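Local structure of lysyl oxidase (Pichia pastoris, 1W7C) at residues A[102-105]-A[109-112]; A[37-42]-A[111-116]. The protein is a copper- and topaquinone-dependent amine oxidase that probably oxidatively deaminates primary amines, including peptidyl lysine. One frame throughout, in Å; residues are numbered along the deposited sequence.

Overall arrangement
Both contacts belong to the sheet and helix of the N2 region of the copper amine oxidase, near the periphery of the chain, about 31 to 32 Å from its centre and away from the annotated metal sites. Contact 2 supplies the earliest element, the end of helix 26-39; contact 1 follows, where strand 96-103 turns back into strand 112-115. The two share T111 and T112, their centres are about 10 Å apart, and V102 CG2 of contact 1 packs against I113 CG1 of contact 2 at 4.1 Å. Contact 1 thus ties two neighbouring strands of one antiparallel sheet together, and contact 2 sets the second of those strands against the helix.

Contact 1 (A[102-105]-A[109-112]); sequences VGPL and DETT
G103 and T112 face each other as an antiparallel hydrogen-bonded pair. G103 N gives its hydrogen to T112 O at 3.1 Å, with the donor nearly on the carbonyl axis. The return bond, from T112 N to G103 O, is shorter at 2.9 Å and almost straight at hydrogen (173°), yet its donor stands above the carbonyl plane. Each acceptor also receives a CA-H: that of V102 approaches T112 O, and that of T111 approaches G103 O. G103 is almost fully extended here, a backbone shape natural to glycine but rarely taken by residues with a side chain.

Beyond the pair, the chain turns away through a cis peptide bond between G103 and P104. Proline suits this place because it accepts the cis form readily. Its ring carbon CD rests 3.7 Å from E110 O, while its carbonyl turns to T111. There T111 OG1 donates to P104 O at 2.7 Å, nearly end-on (C=O...donor angle 168°). With chi1 at -57° the hydroxyl sits beside its own backbone N, while the methyl CG2 is turned to V102, 4.1 Å from CG1. Both branches of the threonine are used against 102-105, the hydroxyl on P104 O and the methyl beside V102. S108 N, from within the loop, binds the same OG1, so two bonds fix the hydroxyl.

Farther out, L35 of helix 26-39 touches both V102 and T111, and V32 touches V102 and L105. Backbone bonds from V102 to A83 and from L105 to R81 tie 102-105 to strand 82-89 and the residue just before it. Altogether this is the closing end of a beta-hairpin between strands 96-103 and 112-115 in the antiparallel sheet of the N2 domain.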
loop_
_atom_site.group_PDB
_atom_site.type_symbol
_atom_site.label_atom_id
_atom_site.label_comp_id
_atom_site.label_asym_id
_atom_site.label_seq_id
_atom_site.Cartn_x
_atom_site.Cartn_y
_atom_site.Cartn_z
ATOM N N VAL A 102 37.706 6.147 -20.293
ATOM C CA VAL A 102 38.118 6.256 -21.700
ATOM C C VAL A 102 37.274 7.327 -22.350
ATOM O O VAL A 102 36.061 7.209 -22.430
ATOM C CB VAL A 102 37.982 4.943 -22.484
ATOM C CG1 VAL A 102 38.505 5.130 -23.902
ATOM C CG2 VAL A 102 38.715 3.795 -21.771
ATOM N N GLY A 103 37.922 8.392 -22.784
ATOM C CA GLY A 103 37.222 9.480 -23.422
ATOM C C GLY A 103 38.096 10.697 -23.651
ATOM O O GLY A 103 39.261 10.698 -23.281
ATOM N N PRO A 104 37.550 11.724 -24.285
ATOM C CA PRO A 104 36.168 11.727 -24.789
ATOM C C PRO A 104 35.972 10.875 -26.044
ATOM O O PRO A 104 36.947 10.487 -26.718
ATOM C CB PRO A 104 35.921 13.204 -25.105
ATOM C CG PRO A 104 37.282 13.750 -25.428
ATOM C CD PRO A 104 38.240 12.997 -24.554
ATOM N N LEU A 105 34.707 10.595 -26.339
ATOM C CA LEU A 105 34.302 9.816 -27.484
ATOM C C LEU A 105 33.519 10.741 -28.436
ATOM O O LEU A 105 32.894 11.712 -27.983
ATOM C CB LEU A 105 33.408 8.660 -27.055
ATOM C CG LEU A 105 33.967 7.708 -26.000
ATOM C CD1 LEU A 105 32.942 6.628 -25.621
ATOM C CD2 LEU A 105 35.257 7.075 -26.509
ATOM N N ASP A 109 42.430 12.042 -31.340
ATOM C CA ASP A 109 43.727 12.305 -30.703
ATOM C C ASP A 109 43.605 12.944 -29.301
ATOM O O ASP A 109 44.590 13.037 -28.567
ATOM C CB ASP A 109 44.662 13.136 -31.620
ATOM C CG ASP A 109 43.995 14.377 -32.194
ATOM O OD1 ASP A 109 43.197 15.027 -31.486
ATOM O OD2 ASP A 109 44.223 14.782 -33.353
ATOM N N GLU A 110 42.399 13.380 -28.941
ATOM C CA GLU A 110 42.116 13.935 -27.620
ATOM C C GLU A 110 41.782 12.847 -26.593
ATOM O O GLU A 110 41.818 13.094 -25.394
ATOM C CB GLU A 110 40.944 14.919 -27.696
ATOM C CG GLU A 110 41.189 16.138 -28.574
ATOM C CD GLU A 110 40.244 17.283 -28.248
ATOM O OE1 GLU A 110 39.189 17.033 -27.617
ATOM O OE2 GLU A 110 40.556 18.433 -28.620
ATOM N N THR A 111 41.474 11.648 -27.071
ATOM C CA THR A 111 41.036 10.569 -26.189
ATOM C C THR A 111 42.174 10.033 -25.366
ATOM O O THR A 111 43.267 9.764 -25.881
ATOM C CB THR A 111 40.438 9.426 -26.995
ATOM O OG1 THR A 111 39.363 9.925 -27.775
ATOM C CG2 THR A 111 39.814 8.366 -26.101
ATOM N N THR A 112 41.899 9.829 -24.088
ATOM C CA THR A 112 42.840 9.231 -23.175
ATOM C C THR A 112 42.221 8.090 -22.388
ATOM O O THR A 112 41.002 7.902 -22.361
ATOM C CB THR A 112 43.375 10.276 -22.183
ATOM O OG1 THR A 112 42.298 10.793 -21.382
ATOM C CG2 THR A 112 43.967 11.504 -22.917
#

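Contact 2 (A[37-42]-A[111-116]). With NAG (2-acetamido-2-deoxy-beta-D-glucopyranose), chain Q.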
loop_
_atom_site.group_PDB
_atom_site.type_symbol
_atom_site.label_atom_id
_atom_site.label_comp_id
_atom_site.label_asym_id
_atom_site.label_seq_id
_atom_site.Cartn_x
_atom_site.Cartn_y
_atom_site.Cartn_z
ATOM N N HIS A 37 42.448 -2.786 -26.562
ATOM C CA HIS A 37 43.250 -3.852 -27.171
ATOM C C HIS A 37 44.578 -3.330 -27.741
ATOM O O HIS A 37 45.567 -4.078 -27.795
ATOM C CB HIS A 37 42.466 -4.584 -28.270
ATOM C CG HIS A 37 41.711 -5.782 -27.795
ATOM N ND1 HIS A 37 42.283 -7.036 -27.721
ATOM C CD2 HIS A 37 40.436 -5.921 -27.349
ATOM C CE1 HIS A 37 41.384 -7.900 -27.283
ATOM N NE2 HIS A 37 40.253 -7.251 -27.060
ATOM N N SER A 38 44.600 -2.076 -28.195
ATOM C CA SER A 38 45.820 -1.507 -28.769
ATOM C C SER A 38 46.740 -0.925 -27.681
ATOM O O SER A 38 47.923 -0.756 -27.887
ATOM C CB SER A 38 45.493 -0.482 -29.863
ATOM O OG SER A 38 44.932 0.690 -29.331
ATOM N N THR A 39 46.190 -0.669 -26.501
ATOM C CA THR A 39 46.930 -0.037 -25.412
ATOM C C THR A 39 47.563 -1.058 -24.453
ATOM O O THR A 39 48.660 -0.842 -23.937
ATOM C CB THR A 39 45.961 0.890 -24.637
ATOM O OG1 THR A 39 45.457 1.904 -25.531
ATOM C CG2 THR A 39 46.711 1.646 -23.536
ATOM N N TYR A 40 46.850 -2.148 -24.220
ATOM C CA TYR A 40 47.253 -3.203 -23.294
ATOM C C TYR A 40 47.238 -4.539 -24.030
ATOM O O TYR A 40 46.635 -4.662 -25.097
ATOM C CB TYR A 40 46.276 -3.268 -22.107
ATOM C CG TYR A 40 46.028 -1.945 -21.419
ATOM C CD1 TYR A 40 44.803 -1.306 -21.513
ATOM C CD2 TYR A 40 46.997 -1.345 -20.676
ATOM C CE1 TYR A 40 44.575 -0.094 -20.886
ATOM C CE2 TYR A 40 46.783 -0.125 -20.055
ATOM C CZ TYR A 40 45.562 0.480 -20.151
ATOM O OH TYR A 40 45.339 1.676 -19.525
ATOM N N ASN A 41 47.911 -5.535 -23.455
ATOM C CA ASN A 41 47.787 -6.912 -23.941
ATOM C C ASN A 41 46.536 -7.515 -23.347
ATOM O O ASN A 41 46.531 -7.938 -22.182
ATOM C CB ASN A 41 49.042 -7.680 -23.485
ATOM C CG ASN A 41 49.163 -9.070 -24.085
ATOM O OD1 ASN A 41 48.199 -9.638 -24.614
ATOM N ND2 ASN A 41 50.377 -9.627 -23.993
ATOM N N ILE A 42 45.470 -7.528 -24.141
ATOM C CA ILE A 42 44.170 -8.024 -23.706
ATOM C C ILE A 42 43.953 -9.419 -24.281
ATOM O O ILE A 42 44.081 -9.638 -25.497
ATOM C CB ILE A 42 43.041 -7.057 -24.183
ATOM C CG1 ILE A 42 43.214 -5.645 -23.607
ATOM C CG2 ILE A 42 41.662 -7.632 -23.883
ATOM C CD1 ILE A 42 43.224 -5.566 -22.095
ATOM N N THR A 111 41.474 11.648 -27.071
ATOM C CA THR A 111 41.036 10.569 -26.189
ATOM C C THR A 111 42.174 10.033 -25.366
ATOM O O THR A 111 43.267 9.764 -25.881
ATOM C CB THR A 111 40.438 9.426 -26.995
ATOM O OG1 THR A 111 39.363 9.925 -27.775
ATOM C CG2 THR A 111 39.814 8.366 -26.101
ATOM N N THR A 112 41.899 9.829 -24.088
ATOM C CA THR A 112 42.840 9.231 -23.175
ATOM C C THR A 112 42.221 8.090 -22.388
ATOM O O THR A 112 41.002 7.902 -22.361
ATOM C CB THR A 112 43.375 10.276 -22.183
ATOM O OG1 THR A 112 42.298 10.793 -21.382
ATOM C CG2 THR A 112 43.967 11.504 -22.917
ATOM N N ILE A 113 43.099 7.338 -21.755
ATOM C CA ILE A 113 42.726 6.331 -20.772
ATOM C C ILE A 113 43.392 6.671 -19.449
ATOM O O ILE A 113 44.619 6.798 -19.392
ATOM C CB ILE A 113 43.174 4.943 -21.229
ATOM C CG1 ILE A 113 42.631 4.629 -22.639
ATOM C CG2 ILE A 113 42.762 3.902 -20.198
ATOM C CD1 ILE A 113 43.134 3.310 -23.225
ATOM N N GLU A 114 42.581 6.838 -18.396
ATOM C CA GLU A 114 43.074 7.249 -17.091
ATOM C C GLU A 114 42.462 6.390 -16.000
ATOM O O GLU A 114 41.321 5.971 -16.127
ATOM C CB GLU A 114 42.681 8.702 -16.800
ATOM C CG GLU A 114 43.105 9.725 -17.849
ATOM C CD GLU A 114 42.446 11.076 -17.628
ATOM O OE1 GLU A 114 41.655 11.213 -16.660
ATOM O OE2 GLU A 114 42.712 11.999 -18.426
ATOM N N PRO A 115 43.174 6.175 -14.896
ATOM C CA PRO A 115 42.544 5.584 -13.716
ATOM C C PRO A 115 41.297 6.379 -13.305
ATOM O O PRO A 115 41.274 7.601 -13.360
ATOM C CB PRO A 115 43.642 5.651 -12.647
ATOM C CG PRO A 115 44.912 5.762 -13.384
ATOM C CD PRO A 115 44.591 6.496 -14.649
ATOM N N LEU A 116 40.266 5.654 -12.906
ATOM C CA LEU A 116 38.966 6.222 -12.564
ATOM C C LEU A 116 38.578 5.821 -11.160
ATOM O O LEU A 116 38.464 4.621 -10.856
ATOM C CB LEU A 116 37.924 5.719 -13.552
ATOM C CG LEU A 116 36.495 6.155 -13.349
ATOM C CD1 LEU A 116 36.350 7.669 -13.346
ATOM C CD2 LEU A 116 35.645 5.550 -14.456
HETATM C C1 NAG Q . 50.468 -11.028 -24.347
HETATM C C2 NAG Q . 51.922 -11.104 -24.823
HETATM C C3 NAG Q . 52.281 -12.548 -25.151
HETATM C C4 NAG Q . 51.903 -13.493 -24.017
HETATM C C5 NAG Q . 50.483 -13.231 -23.512
HETATM C C6 NAG Q . 50.217 -14.040 -22.252
HETATM C C7 NAG Q . 53.161 -9.519 -26.255
HETATM C C8 NAG Q . 53.145 -8.775 -27.559
HETATM N N2 NAG Q . 52.094 -10.293 -26.016
HETATM O O3 NAG Q . 53.665 -12.660 -25.401
HETATM O O4 NAG Q . 52.005 -14.825 -24.477
HETATM O O5 NAG Q . 50.318 -11.860 -23.212
HETATM O O6 NAG Q . 48.963 -13.681 -21.719
HETATM O O7 NAG Q . 54.122 -9.388 -25.487
#
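Helix-on-sheet packing of the N2 domain, an alpha+beta unit in which a helix lies against an antiparallel sheet, brings T39, the last residue of helix 26-39, and Y40 just after it to I113 of strand 112-115. No hydrogen bond spans the two segments, and the contact is small and close to the surface. I113 faces the helix while its neighbour E114 starts out on the opposite side, as alternation along a strand requires, and a NAG touches it. A beta-branched isoleucine suits this place: it favours extended backbone and offers two separate arms.

The longer arm runs out straight (chi2 175°) and meets T39 tip to tip, its CD1 lying 3.6 Å from OG1 and 4.0 Å from CG2 of that threonine. T39 OG1 is not left without a polar partner, since it is hydrogen-bonded to L35 O one helical turn back. The shorter arm, CG2, approaches Y40 OH to 3.5 Å, the tyrosine and isoleucine side chains sliding past each other in opposite directions.

Y40 is the first residue to leave helical geometry, and its ring, with CG anti to the carbonyl carbon (chi1 -51°), lies with T39 CG2 3.7 Å above its plane, over the centre. An edge-to-face contact with F89 and the side chain of L100 hold the tyrosine from the sheet; L100 also touches I113. A large aromatic with a polar tip fits such a half-buried edge. Just beyond, N41 bears an N-linked sugar, the bond from its ND2 to NAG C1 measuring 1.4 Å.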